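Local coordinates for thioesterase domain-containing protein (PDB 1IXL), which is of unknown function but adopts the hot-dog fold and may act as a thioesterase that hydrolyses acyl-CoA, at residues A73-T78 with G117-Y122; E5-K10 with A62-T67; K99-E104 with C121-K126. All coordinates share one frame; numbering follows the deposited sequence.

All three contacts belong to one hot-dog framework, a curved antiparallel sheet packed on helix 48-63. Interactions 1 and 3 use the two edges of strand 112-123, share Cys121 and Tyr122, and have centres about 13 Å apart; a probable hydrogen bond from Phe119 N to Val103 O, 2.7 Å, joins them within the sheet. Interaction 2 ties the N-terminal loop to the end of the helix, its centre about 11 Å from that of interaction 3 and about 18 Å from that of interaction 1. Thr67 OG1 lies 2.6 Å from Leu124 O, a probable hydrogen bond, and Glu65 CG packs 3.4 Å from Val123 CG1. No active site has been assigned, so the contacts are related here through the fold alone.

Interaction 1. Residues A73-T78 with G117-Y122; sequences AEVRFT and GKFYCY
Glu74 and Tyr120 meet on the face of the sheet that carries Glu74 and Lys118: Tyr120 OH donates a 3.0 Å hydrogen bond to Glu74 OE1. The oxygen comes in at the ring's edge, near its plane, whereas the hydroxyl stands above the carboxylate plane (52° out of it); carboxylate and ring are nearly perpendicular. Glu74 reaches this far with CG anti to its carbonyl carbon (chi1 -62°) and an extended chain beyond. Lys72 adds a cation-pi contact to the Tyr120 ring. Replacing Tyr120 with a phenylalanine would probably leave Glu74 OE1 without this donor and its carboxylate freer to turn. The backbones beneath form an antiparallel pair in the hot-dog sheet, strand 68-77 being its edge within the chain; Glu74 N bonds Lys118 O at 3.1 Å and Lys118 N returns to Glu74 O at 3.0 Å. On the other face, toward helix 48-63, the Phe119 ring reaches back across the strand gap. Its CD2 lies 3.9 Å from Ala73 CB and its CZ 3.6 Å from Val75 CG1, which stands anti to the valine carbonyl carbon (chi1 -63°). Gly117 CA lies 3.1 Å from Glu74 O; a CB would hit this oxygen and Val75 CG1.

Interaction 2. Residues E5-K10 with A62-T67; sequences EQRTHK and AVNEPT
Asn64 uses both ends of its amide to hold the backbone of Glu5 and Arg7. This is where the N-terminal loop is fastened to the C-terminal end of the central helix of the hot-dog fold, Asn64 being the first residue to leave helical geometry, with positive phi. Its OD1 accepts Arg7 N at 2.8 Å, in the carbonyl plane and on a lone pair; ND2 donates to Glu5 O at 3.1 Å, the acceptor lying in the amide plane. Two nearly straight bonds thus fix the rotation of a buried amide. The Arg7 side chain crosses that of Asn64 at about a right angle. Its CB sits 3.6 Å from Asn64 OD1, CG lies near ND2 but off the amide plane, and CD lies near both ND2 and Asn64 O. A bend at chi3 (64°) then turns the guanidinium, with NE and CZ passing Pro66 CD, which lies over one face of the group. At the end the two nitrogens part: NH2 packs on Pro66 CD and CG, while NH1 reaches Glu65 OE2 at 3.3 Å, a salt bridge whose hydrogen bond is weak (N-H...O 127°), the two planes being 74° apart. Next along the loop, Thr8 OG1 donates to Pro66 O at 2.9 Å from above that carbonyl's plane, and the same OG1 accepts His9 ND1 at 2.9 Å, lying in the plane of the imidazole.

Interaction 3. Residues K99-E104 with C121-K126; sequences KKKIVE and CYVLEK
The ring of Tyr122 and the aliphatic chain of Lys100 lie side by side, pointing the same way, across a non-hydrogen-bonded antiparallel pair. The lysine methylenes follow the CE1 side of the ring toward its hydroxyl: CB is near CD1 and CE1, Lys100 CG is 3.5 Å from Tyr122 CE1, and Lys100 CD comes within 3.2 Å of Tyr122 OH. The route is set by torsions, for CG stands anti to the lysine backbone N (chi1 -173°), chi2 keeps the chain straight, and a bend at chi3 (89°) carries the ammonium end off beyond the ring. The contact along the ring is therefore made by CH groups and not by the charge.

Three backbone hydrogen bonds join the two antiparallel segments, whose strand axes depart noticeably from exact opposition. Lys101 N donates to Cys121 O at 2.8 Å and Cys121 N returns to Lys101 O at 2.8 Å, each at an N-H...O angle of 168°; Val123 N reaches Lys99 O, also at 2.8 Å. Cys121 O additionally receives a CA-H...O contact from Lys100 CA at 3.3 Å. On the face opposite Tyr122, Cys121 SG packs 3.8 Å from Val103 CG2, and the bent chain of Lys101 brings NZ to 3.9 Å from Val123 CG2.

These pairs lie toward the open end of the beta hairpin of strands 100-109 and 112-123. Strand 86-97 flanks the hairpin beside Ile102, and strand 68-77 flanks it beside Tyr122, whose backbone pairs with Val69. Helix 48-63 covers the Lys101 and Cys121 face: Met60 meets Cys121, Ala59 meets Val103, and Val63 touches both Lys101 and Val123.

Interaction 1. Residues A73-T78 with G117-Y122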
ATOM      1  N   ALA A  73      -3.147   8.771   7.766  1.00 20.90           N
ATOM      2  CA  ALA A  73      -1.835   8.377   7.291  1.00 20.78           C
ATOM      3  C   ALA A  73      -0.875   9.552   7.367  1.00 21.81           C
ATOM      4  O   ALA A  73      -1.274  10.700   7.213  1.00 22.10           O
ATOM      5  CB  ALA A  73      -1.938   7.873   5.847  1.00 20.67           C
ATOM      6  N   GLU A  74       0.381   9.256   7.646  1.00 18.80           N
ATOM      7  CA  GLU A  74       1.416  10.272   7.674  1.00 24.89           C
ATOM      8  C   GLU A  74       2.467   9.662   6.756  1.00 22.39           C
ATOM      9  O   GLU A  74       2.883   8.518   6.960  1.00 25.26           O
ATOM     10  CB  GLU A  74       1.957  10.441   9.093  1.00 29.09           C
ATOM     11  CG  GLU A  74       0.868  10.906  10.067  1.00 37.38           C
ATOM     12  CD  GLU A  74       1.260  10.709  11.520  1.00 47.07           C
ATOM     13  OE1 GLU A  74       1.932   9.693  11.829  1.00 47.07           O
ATOM     14  OE2 GLU A  74       0.879  11.563  12.356  1.00 50.48           O
ATOM     15  N   VAL A  75       2.876  10.385   5.729  1.00 21.08           N
ATOM     16  CA  VAL A  75       3.867   9.830   4.812  1.00 20.13           C
ATOM     17  C   VAL A  75       4.926  10.857   4.446  1.00 23.39           C
ATOM     18  O   VAL A  75       4.688  12.070   4.500  1.00 24.70           O
ATOM     19  CB  VAL A  75       3.220   9.324   3.504  1.00 23.86           C
ATOM     20  CG1 VAL A  75       2.237   8.168   3.802  1.00 23.91           C
ATOM     21  CG2 VAL A  75       2.503  10.483   2.786  1.00 21.32           C
ATOM     22  N   ARG A  76       6.103  10.358   4.104  1.00 23.55           N
ATOM     23  CA  ARG A  76       7.224  11.192   3.682  1.00 24.06           C
ATOM     24  C   ARG A  76       7.663  10.603   2.360  1.00 23.24           C
ATOM     25  O   ARG A  76       7.862   9.383   2.243  1.00 21.32           O
ATOM     26  CB  ARG A  76       8.409  11.094   4.657  1.00 27.41           C
ATOM     27  CG  ARG A  76       8.177  11.732   6.003  1.00 37.12           C
ATOM     28  CD  ARG A  76       9.294  11.393   6.983  1.00 40.68           C
ATOM     29  NE  ARG A  76       8.932  11.820   8.332  1.00 47.24           N
ATOM     30  CZ  ARG A  76       9.051  13.069   8.769  1.00 49.88           C
ATOM     31  NH1 ARG A  76       9.533  14.009   7.959  1.00 48.22           N
ATOM     32  NH2 ARG A  76       8.671  13.381  10.005  1.00 51.17           N
ATOM     33  N   PHE A  77       7.789  11.452   1.354  1.00 21.78           N
ATOM     34  CA  PHE A  77       8.232  10.990   0.054  1.00 19.95           C
ATOM     35  C   PHE A  77       9.727  11.259   0.122  1.00 21.06           C
ATOM     36  O   PHE A  77      10.153  12.395   0.244  1.00 23.17           O
ATOM     37  CB  PHE A  77       7.554  11.808  -1.039  1.00 23.50           C
ATOM     38  CG  PHE A  77       6.062  11.603  -1.094  1.00 23.27           C
ATOM     39  CD1 PHE A  77       5.225  12.193  -0.141  1.00 25.01           C
ATOM     40  CD2 PHE A  77       5.501  10.811  -2.073  1.00 22.76           C
ATOM     41  CE1 PHE A  77       3.842  11.985  -0.179  1.00 22.13           C
ATOM     42  CE2 PHE A  77       4.109  10.594  -2.123  1.00 22.09           C
ATOM     43  CZ  PHE A  77       3.290  11.188  -1.167  1.00 20.24           C
ATOM     44  N   THR A  78      10.516  10.207   0.047  1.00 22.40           N
ATOM     45  CA  THR A  78      11.958  10.337   0.209  1.00 25.14           C
ATOM     46  C   THR A  78      12.769  10.469  -1.077  1.00 26.10           C
ATOM     47  O   THR A  78      13.845  11.083  -1.074  1.00 26.48           O
ATOM     48  CB  THR A  78      12.477   9.151   1.040  1.00 23.14           C
ATOM     49  OG1 THR A  78      12.132   7.930   0.384  1.00 29.48           O
ATOM     50  CG2 THR A  78      11.802   9.140   2.420  1.00 28.15           C
ATOM     51  N   GLY A 117       5.857   5.532   5.624  1.00 22.27           N
ATOM     52  CA  GLY A 117       4.709   6.101   6.299  1.00 25.64           C
ATOM     53  C   GLY A 117       4.057   5.216   7.323  1.00 23.59           C
ATOM     54  O   GLY A 117       4.350   4.023   7.387  1.00 23.48           O
ATOM     55  N   LYS A 118       3.202   5.823   8.141  1.00 22.32           N
ATOM     56  CA  LYS A 118       2.438   5.112   9.149  1.00 25.16           C
ATOM     57  C   LYS A 118       0.988   5.208   8.698  1.00 23.49           C
ATOM     58  O   LYS A 118       0.510   6.297   8.376  1.00 24.12           O
ATOM     59  CB  LYS A 118       2.579   5.764  10.520  1.00 26.72           C
ATOM     60  CG  LYS A 118       3.913   5.506  11.191  1.00 36.57           C
ATOM     61  CD  LYS A 118       3.791   5.632  12.710  1.00 36.00           C
ATOM     62  CE  LYS A 118       5.173   5.745  13.345  1.00 42.84           C
ATOM     63  NZ  LYS A 118       6.209   5.079  12.497  1.00 42.36           N
ATOM     64  N   PHE A 119       0.303   4.073   8.648  1.00 20.71           N
ATOM     65  CA  PHE A 119      -1.092   4.039   8.227  1.00 22.05           C
ATOM     66  C   PHE A 119      -1.948   3.519   9.391  1.00 25.42           C
ATOM     67  O   PHE A 119      -1.708   2.425   9.912  1.00 26.10           O
ATOM     68  CB  PHE A 119      -1.235   3.142   6.991  1.00 22.63           C
ATOM     69  CG  PHE A 119      -0.524   3.683   5.773  1.00 23.02           C
ATOM     70  CD1 PHE A 119       0.866   3.735   5.728  1.00 24.69           C
ATOM     71  CD2 PHE A 119      -1.248   4.220   4.714  1.00 21.89           C
ATOM     72  CE1 PHE A 119       1.529   4.330   4.632  1.00 26.51           C
ATOM     73  CE2 PHE A 119      -0.604   4.807   3.626  1.00 24.55           C
ATOM     74  CZ  PHE A 119       0.777   4.864   3.585  1.00 24.55           C
ATOM     75  N   TYR A 120      -2.927   4.326   9.797  1.00 24.26           N
ATOM     76  CA  TYR A 120      -3.825   4.002  10.907  1.00 25.26           C
ATOM     77  C   TYR A 120      -5.088   3.433  10.293  1.00 23.96           C
ATOM     78  O   TYR A 120      -5.901   4.160   9.702  1.00 24.70           O
ATOM     79  CB  TYR A 120      -4.108   5.263  11.741  1.00 22.22           C
ATOM     80  CG  TYR A 120      -2.847   5.919  12.261  1.00 27.18           C
ATOM     81  CD1 TYR A 120      -1.941   6.509  11.385  1.00 23.23           C
ATOM     82  CD2 TYR A 120      -2.538   5.917  13.627  1.00 27.39           C
ATOM     83  CE1 TYR A 120      -0.762   7.078  11.842  1.00 31.18           C
ATOM     84  CE2 TYR A 120      -1.359   6.480  14.094  1.00 27.41           C
ATOM     85  CZ  TYR A 120      -0.477   7.059  13.195  1.00 27.38           C
ATOM     86  OH  TYR A 120       0.701   7.614  13.623  1.00 35.06           O
ATOM     87  N   CYS A 121      -5.226   2.117  10.445  1.00 23.48           N
ATOM     88  CA  CYS A 121      -6.310   1.343   9.869  1.00 24.78           C
ATOM     89  C   CYS A 121      -7.356   0.879  10.889  1.00 26.91           C
ATOM     90  O   CYS A 121      -7.032   0.598  12.053  1.00 24.79           O
ATOM     91  CB  CYS A 121      -5.714   0.117   9.159  1.00 24.68           C
ATOM     92  SG  CYS A 121      -4.182   0.476   8.197  1.00 29.15           S
ATOM     93  N   TYR A 122      -8.604   0.790  10.427  1.00 23.20           N
ATOM     94  CA  TYR A 122      -9.710   0.380  11.287  1.00 27.05           C
ATOM     95  C   TYR A 122     -10.505  -0.762  10.706  1.00 26.85           C
ATOM     96  O   TYR A 122     -10.937  -0.698   9.561  1.00 22.59           O
ATOM     97  CB  TYR A 122     -10.675   1.551  11.493  1.00 28.74           C
ATOM     98  CG  TYR A 122     -10.083   2.667  12.302  1.00 32.10           C
ATOM     99  CD1 TYR A 122     -10.099   2.624  13.701  1.00 35.84           C
ATOM    100  CD2 TYR A 122      -9.475   3.748  11.677  1.00 34.28           C
ATOM    101  CE1 TYR A 122      -9.520   3.640  14.462  1.00 37.88           C
ATOM    102  CE2 TYR A 122      -8.890   4.764  12.413  1.00 37.77           C
ATOM    103  CZ  TYR A 122      -8.912   4.709  13.804  1.00 38.76           C
ATOM    104  OH  TYR A 122      -8.296   5.695  14.524  1.00 40.31           O
TER

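Interaction 2. Residues E5-K10 with A62-T67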
ATOM      1  N   GLU A   5      -5.195 -16.108   1.763  1.00 31.54           N
ATOM      2  CA  GLU A   5      -5.851 -15.560   0.590  1.00 32.18           C
ATOM      3  C   GLU A   5      -6.246 -14.109   0.887  1.00 30.78           C
ATOM      4  O   GLU A   5      -6.389 -13.711   2.053  1.00 27.03           O
ATOM      5  CB  GLU A   5      -7.093 -16.392   0.231  1.00 37.49           C
ATOM      6  CG  GLU A   5      -7.934 -16.806   1.418  1.00 46.78           C
ATOM      7  CD  GLU A   5      -9.021 -17.821   1.052  1.00 52.00           C
ATOM      8  OE1 GLU A   5      -8.719 -18.791   0.313  1.00 56.43           O
ATOM      9  OE2 GLU A   5     -10.171 -17.656   1.512  1.00 51.10           O
ATOM     10  N   GLN A   6      -6.405 -13.324  -0.169  1.00 29.14           N
ATOM     11  CA  GLN A   6      -6.790 -11.934  -0.010  1.00 26.90           C
ATOM     12  C   GLN A   6      -8.253 -11.865   0.415  1.00 27.22           C
ATOM     13  O   GLN A   6      -9.144 -12.333  -0.308  1.00 25.81           O
ATOM     14  CB  GLN A   6      -6.612 -11.187  -1.324  1.00 27.69           C
ATOM     15  CG  GLN A   6      -6.734  -9.705  -1.137  1.00 25.16           C
ATOM     16  CD  GLN A   6      -6.284  -8.932  -2.341  1.00 28.68           C
ATOM     17  OE1 GLN A   6      -5.473  -9.408  -3.134  1.00 25.75           O
ATOM     18  NE2 GLN A   6      -6.784  -7.714  -2.475  1.00 23.39           N
ATOM     19  N   ARG A   7      -8.517 -11.249   1.562  1.00 24.95           N
ATOM     20  CA  ARG A   7      -9.896 -11.173   2.049  1.00 26.44           C
ATOM     21  C   ARG A   7     -10.564  -9.798   1.954  1.00 26.43           C
ATOM     22  O   ARG A   7     -11.699  -9.630   2.390  1.00 23.08           O
ATOM     23  CB  ARG A   7      -9.944 -11.644   3.501  1.00 29.31           C
ATOM     24  CG  ARG A   7      -9.460 -13.072   3.721  1.00 28.05           C
ATOM     25  CD  ARG A   7      -9.446 -13.355   5.206  1.00 30.22           C
ATOM     26  NE  ARG A   7     -10.788 -13.301   5.783  1.00 33.45           N
ATOM     27  CZ  ARG A   7     -11.042 -12.989   7.051  1.00 32.05           C
ATOM     28  NH1 ARG A   7     -10.042 -12.696   7.877  1.00 32.12           N
ATOM     29  NH2 ARG A   7     -12.293 -12.967   7.496  1.00 31.99           N
ATOM     30  N   THR A   8      -9.872  -8.821   1.377  1.00 26.35           N
ATOM     31  CA  THR A   8     -10.420  -7.473   1.262  1.00 23.89           C
ATOM     32  C   THR A   8      -9.800  -6.747   0.083  1.00 24.49           C
ATOM     33  O   THR A   8      -8.746  -7.155  -0.399  1.00 23.31           O
ATOM     34  CB  THR A   8     -10.124  -6.637   2.544  1.00 27.70           C
ATOM     35  OG1 THR A   8     -10.779  -5.361   2.445  1.00 28.75           O
ATOM     36  CG2 THR A   8      -8.604  -6.398   2.693  1.00 26.88           C
ATOM     37  N   HIS A   9     -10.460  -5.676  -0.371  1.00 22.06           N
ATOM     38  CA  HIS A   9      -9.954  -4.862  -1.466  1.00 23.38           C
ATOM     39  C   HIS A   9      -9.629  -5.724  -2.682  1.00 26.09           C
ATOM     40  O   HIS A   9      -8.655  -5.458  -3.384  1.00 22.67           O
ATOM     41  CB  HIS A   9      -8.679  -4.125  -1.012  1.00 19.36           C
ATOM     42  CG  HIS A   9      -8.932  -2.946  -0.118  1.00 21.71           C
ATOM     43  ND1 HIS A   9      -9.607  -3.047   1.085  1.00 23.83           N
ATOM     44  CD2 HIS A   9      -8.639  -1.632  -0.273  1.00 21.82           C
ATOM     45  CE1 HIS A   9      -9.726  -1.847   1.626  1.00 21.26           C
ATOM     46  NE2 HIS A   9      -9.148  -0.969   0.823  1.00 21.72           N
ATOM     47  N   LYS A  10     -10.469  -6.722  -2.948  1.00 26.17           N
ATOM     48  CA  LYS A  10     -10.235  -7.667  -4.043  1.00 29.57           C
ATOM     49  C   LYS A  10     -10.258  -7.164  -5.480  1.00 30.13           C
ATOM     50  O   LYS A  10      -9.607  -7.743  -6.344  1.00 30.74           O
ATOM     51  CB  LYS A  10     -11.217  -8.848  -3.926  1.00 31.39           C
ATOM     52  CG  LYS A  10     -11.078  -9.666  -2.666  1.00 32.63           C
ATOM     53  CD  LYS A  10     -12.245 -10.655  -2.559  1.00 34.87           C
ATOM     54  CE  LYS A  10     -12.140 -11.536  -1.343  1.00 38.19           C
ATOM     55  NZ  LYS A  10     -13.347 -12.427  -1.213  1.00 42.59           N
ATOM     56  N   ALA A  62      -1.947  -5.861   4.878  1.00 23.10           N
ATOM     57  CA  ALA A  62      -1.209  -6.293   6.050  1.00 23.85           C
ATOM     58  C   ALA A  62      -2.251  -6.605   7.140  1.00 26.80           C
ATOM     59  O   ALA A  62      -2.008  -7.435   8.017  1.00 22.65           O
ATOM     60  CB  ALA A  62      -0.240  -5.214   6.513  1.00 26.07           C
ATOM     61  N   VAL A  63      -3.413  -5.952   7.086  1.00 23.03           N
ATOM     62  CA  VAL A  63      -4.468  -6.232   8.077  1.00 24.71           C
ATOM     63  C   VAL A  63      -5.329  -7.348   7.508  1.00 25.09           C
ATOM     64  O   VAL A  63      -5.688  -8.288   8.209  1.00 26.07           O
ATOM     65  CB  VAL A  63      -5.323  -4.989   8.359  1.00 25.46           C
ATOM     66  CG1 VAL A  63      -6.460  -5.340   9.343  1.00 30.03           C
ATOM     67  CG2 VAL A  63      -4.424  -3.878   8.940  1.00 22.32           C
ATOM     68  N   ASN A  64      -5.674  -7.217   6.233  1.00 25.72           N
ATOM     69  CA  ASN A  64      -6.421  -8.228   5.500  1.00 28.82           C
ATOM     70  C   ASN A  64      -7.697  -8.718   6.170  1.00 31.56           C
ATOM     71  O   ASN A  64      -7.924  -9.918   6.309  1.00 32.22           O
ATOM     72  CB  ASN A  64      -5.496  -9.418   5.206  1.00 27.54           C
ATOM     73  CG  ASN A  64      -6.068 -10.365   4.162  1.00 26.05           C
ATOM     74  OD1 ASN A  64      -6.746  -9.938   3.228  1.00 26.50           O
ATOM     75  ND2 ASN A  64      -5.785 -11.664   4.310  1.00 26.73           N
ATOM     76  N   GLU A  65      -8.532  -7.768   6.563  1.00 31.68           N
ATOM     77  CA  GLU A  65      -9.808  -8.053   7.194  1.00 32.44           C
ATOM     78  C   GLU A  65     -10.796  -7.440   6.208  1.00 28.42           C
ATOM     79  O   GLU A  65     -10.576  -6.333   5.737  1.00 28.73           O
ATOM     80  CB  GLU A  65      -9.863  -7.343   8.542  1.00 38.72           C
ATOM     81  CG  GLU A  65     -10.622  -8.088   9.574  1.00 47.63           C
ATOM     82  CD  GLU A  65      -9.744  -9.019  10.376  1.00 52.34           C
ATOM     83  OE1 GLU A  65      -9.084  -8.533  11.326  1.00 50.58           O
ATOM     84  OE2 GLU A  65      -9.710 -10.229  10.052  1.00 53.57           O
ATOM     85  N   PRO A  66     -11.893  -8.142   5.877  1.00 28.02           N
ATOM     86  CA  PRO A  66     -12.884  -7.623   4.922  1.00 26.76           C
ATOM     87  C   PRO A  66     -13.272  -6.143   5.012  1.00 28.25           C
ATOM     88  O   PRO A  66     -13.234  -5.410   4.007  1.00 29.39           O
ATOM     89  CB  PRO A  66     -14.087  -8.535   5.147  1.00 30.53           C
ATOM     90  CG  PRO A  66     -13.426  -9.867   5.491  1.00 27.72           C
ATOM     91  CD  PRO A  66     -12.310  -9.451   6.423  1.00 27.66           C
ATOM     92  N   THR A  67     -13.641  -5.712   6.214  1.00 25.20           N
ATOM     93  CA  THR A  67     -14.066  -4.343   6.463  1.00 26.98           C
ATOM     94  C   THR A  67     -12.958  -3.320   6.766  1.00 28.03           C
ATOM     95  O   THR A  67     -13.266  -2.192   7.179  1.00 29.83           O
ATOM     96  CB  THR A  67     -15.047  -4.311   7.650  1.00 26.73           C
ATOM     97  OG1 THR A  67     -14.385  -4.809   8.822  1.00 27.95           O
ATOM     98  CG2 THR A  67     -16.268  -5.175   7.356  1.00 25.93           C
TER

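Interaction 3. Residues K99-E104 with C121-K126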
ATOM      1  N   LYS A  99      -9.395  -3.143  17.233  1.00 39.53           N
ATOM      2  CA  LYS A  99     -10.002  -2.783  15.965  1.00 39.01           C
ATOM      3  C   LYS A  99      -9.181  -1.756  15.208  1.00 37.99           C
ATOM      4  O   LYS A  99      -9.407  -1.535  14.026  1.00 34.22           O
ATOM      5  CB  LYS A  99     -11.425  -2.263  16.180  1.00 44.44           C
ATOM      6  CG  LYS A  99     -11.605  -1.291  17.347  1.00 51.14           C
ATOM      7  CD  LYS A  99     -11.312  -1.924  18.720  1.00 53.20           C
ATOM      8  CE  LYS A  99     -12.071  -1.214  19.837  1.00 55.72           C
ATOM      9  NZ  LYS A  99     -12.048   0.272  19.699  1.00 53.96           N
ATOM     10  N   LYS A 100      -8.243  -1.113  15.895  1.00 36.03           N
ATOM     11  CA  LYS A 100      -7.376  -0.151  15.233  1.00 35.31           C
ATOM     12  C   LYS A 100      -6.016  -0.806  15.101  1.00 33.25           C
ATOM     13  O   LYS A 100      -5.514  -1.422  16.054  1.00 34.91           O
ATOM     14  CB  LYS A 100      -7.224   1.152  16.025  1.00 39.34           C
ATOM     15  CG  LYS A 100      -6.439   2.207  15.219  1.00 43.67           C
ATOM     16  CD  LYS A 100      -6.307   3.570  15.902  1.00 45.83           C
ATOM     17  CE  LYS A 100      -5.063   3.640  16.777  1.00 48.16           C
ATOM     18  NZ  LYS A 100      -4.797   5.011  17.291  1.00 47.86           N
ATOM     19  N   LYS A 101      -5.420  -0.661  13.917  1.00 29.88           N
ATOM     20  CA  LYS A 101      -4.119  -1.233  13.619  1.00 28.87           C
ATOM     21  C   LYS A 101      -3.182  -0.154  13.067  1.00 26.79           C
ATOM     22  O   LYS A 101      -3.570   0.614  12.198  1.00 25.43           O
ATOM     23  CB  LYS A 101      -4.285  -2.329  12.569  1.00 29.41           C
ATOM     24  CG  LYS A 101      -5.428  -3.305  12.860  1.00 35.13           C
ATOM     25  CD  LYS A 101      -5.058  -4.260  13.983  1.00 36.93           C
ATOM     26  CE  LYS A 101      -6.128  -5.331  14.201  1.00 40.57           C
ATOM     27  NZ  LYS A 101      -6.481  -6.062  12.954  1.00 43.99           N
ATOM     28  N   ILE A 102      -1.964  -0.077  13.588  1.00 25.33           N
ATOM     29  CA  ILE A 102      -0.999   0.896  13.078  1.00 24.72           C
ATOM     30  C   ILE A 102      -0.066   0.086  12.175  1.00 25.70           C
ATOM     31  O   ILE A 102       0.553  -0.881  12.608  1.00 26.34           O
ATOM     32  CB  ILE A 102      -0.208   1.567  14.211  1.00 26.88           C
ATOM     33  CG1 ILE A 102      -1.161   2.374  15.094  1.00 31.28           C
ATOM     34  CG2 ILE A 102       0.846   2.503  13.637  1.00 25.53           C
ATOM     35  CD1 ILE A 102      -0.491   2.972  16.351  1.00 30.33           C
ATOM     36  N   VAL A 103       0.011   0.466  10.907  1.00 23.63           N
ATOM     37  CA  VAL A 103       0.826  -0.274   9.953  1.00 20.43           C
ATOM     38  C   VAL A 103       1.919   0.621   9.402  1.00 22.94           C
ATOM     39  O   VAL A 103       1.653   1.749   9.005  1.00 20.90           O
ATOM     40  CB  VAL A 103      -0.051  -0.754   8.794  1.00 22.16           C
ATOM     41  CG1 VAL A 103       0.777  -1.529   7.781  1.00 22.92           C
ATOM     42  CG2 VAL A 103      -1.197  -1.604   9.351  1.00 26.99           C
ATOM     43  N   GLU A 104       3.148   0.132   9.399  1.00 22.11           N
ATOM     44  CA  GLU A 104       4.239   0.918   8.853  1.00 24.05           C
ATOM     45  C   GLU A 104       4.425   0.406   7.431  1.00 23.96           C
ATOM     46  O   GLU A 104       4.332  -0.797   7.180  1.00 22.23           O
ATOM     47  CB  GLU A 104       5.523   0.708   9.664  1.00 25.88           C
ATOM     48  CG  GLU A 104       6.730   1.431   9.079  1.00 36.09           C
ATOM     49  CD  GLU A 104       7.937   1.393   9.998  1.00 44.83           C
ATOM     50  OE1 GLU A 104       8.265   0.287  10.493  1.00 47.52           O
ATOM     51  OE2 GLU A 104       8.554   2.463  10.220  1.00 44.12           O
ATOM     52  N   CYS A 121      -5.226   2.117  10.445  1.00 23.48           N
ATOM     53  CA  CYS A 121      -6.310   1.343   9.869  1.00 24.78           C
ATOM     54  C   CYS A 121      -7.356   0.879  10.889  1.00 26.91           C
ATOM     55  O   CYS A 121      -7.032   0.598  12.053  1.00 24.79           O
ATOM     56  CB  CYS A 121      -5.714   0.117   9.159  1.00 24.68           C
ATOM     57  SG  CYS A 121      -4.182   0.476   8.197  1.00 29.15           S
ATOM     58  N   TYR A 122      -8.604   0.790  10.427  1.00 23.20           N
ATOM     59  CA  TYR A 122      -9.710   0.380  11.287  1.00 27.05           C
ATOM     60  C   TYR A 122     -10.505  -0.762  10.706  1.00 26.85           C
ATOM     61  O   TYR A 122     -10.937  -0.698   9.561  1.00 22.59           O
ATOM     62  CB  TYR A 122     -10.675   1.551  11.493  1.00 28.74           C
ATOM     63  CG  TYR A 122     -10.083   2.667  12.302  1.00 32.10           C
ATOM     64  CD1 TYR A 122     -10.099   2.624  13.701  1.00 35.84           C
ATOM     65  CD2 TYR A 122      -9.475   3.748  11.677  1.00 34.28           C
ATOM     66  CE1 TYR A 122      -9.520   3.640  14.462  1.00 37.88           C
ATOM     67  CE2 TYR A 122      -8.890   4.764  12.413  1.00 37.77           C
ATOM     68  CZ  TYR A 122      -8.912   4.709  13.804  1.00 38.76           C
ATOM     69  OH  TYR A 122      -8.296   5.695  14.524  1.00 40.31           O
ATOM     70  N   VAL A 123     -10.717  -1.794  11.510  1.00 29.23           N
ATOM     71  CA  VAL A 123     -11.526  -2.916  11.086  1.00 28.29           C
ATOM     72  C   VAL A 123     -12.913  -2.587  11.641  1.00 30.67           C
ATOM     73  O   VAL A 123     -13.113  -2.529  12.864  1.00 29.87           O
ATOM     74  CB  VAL A 123     -10.983  -4.217  11.686  1.00 30.27           C
ATOM     75  CG1 VAL A 123     -11.868  -5.385  11.297  1.00 25.37           C
ATOM     76  CG2 VAL A 123      -9.548  -4.438  11.191  1.00 29.92           C
ATOM     77  N   LEU A 124     -13.856  -2.357  10.740  1.00 29.97           N
ATOM     78  CA  LEU A 124     -15.217  -1.970  11.109  1.00 32.86           C
ATOM     79  C   LEU A 124     -16.158  -3.146  11.313  1.00 34.45           C
ATOM     80  O   LEU A 124     -15.927  -4.233  10.788  1.00 30.88           O
ATOM     81  CB  LEU A 124     -15.790  -1.049  10.025  1.00 34.31           C
ATOM     82  CG  LEU A 124     -14.834   0.053   9.534  1.00 34.54           C
ATOM     83  CD1 LEU A 124     -15.432   0.808   8.348  1.00 30.85           C
ATOM     84  CD2 LEU A 124     -14.540   1.015  10.664  1.00 34.85           C
ATOM     85  N   GLU A 125     -17.216  -2.915  12.090  1.00 35.16           N
ATOM     86  CA  GLU A 125     -18.219  -3.946  12.347  1.00 37.09           C
ATOM     87  C   GLU A 125     -18.852  -4.306  11.008  1.00 34.61           C
ATOM     88  O   GLU A 125     -19.118  -5.475  10.712  1.00 33.65           O
ATOM     89  CB  GLU A 125     -19.303  -3.414  13.301  1.00 42.65           C
ATOM     90  CG  GLU A 125     -20.431  -4.416  13.574  1.00 50.49           C
ATOM     91  CD  GLU A 125     -20.119  -5.365  14.723  1.00 55.19           C
ATOM     92  OE1 GLU A 125     -20.655  -5.146  15.835  1.00 57.56           O
ATOM     93  OE2 GLU A 125     -19.330  -6.317  14.520  1.00 57.44           O
ATOM     94  N   LYS A 126     -19.095  -3.283  10.200  1.00 32.45           N
ATOM     95  CA  LYS A 126     -19.676  -3.472   8.886  1.00 34.27           C
ATOM     96  C   LYS A 126     -18.834  -2.726   7.864  1.00 35.06           C
ATOM     97  O   LYS A 126     -17.971  -1.922   8.223  1.00 33.47           O
ATOM     98  CB  LYS A 126     -21.113  -2.946   8.839  1.00 39.61           C
ATOM     99  CG  LYS A 126     -21.782  -3.129   7.481  1.00 46.03           C
ATOM    100  CD  LYS A 126     -21.500  -4.520   6.905  1.00 51.36           C
ATOM    101  CE  LYS A 126     -22.172  -4.730   5.565  1.00 52.66           C
ATOM    102  NZ  LYS A 126     -21.791  -3.706   4.558  1.00 57.17           N
TER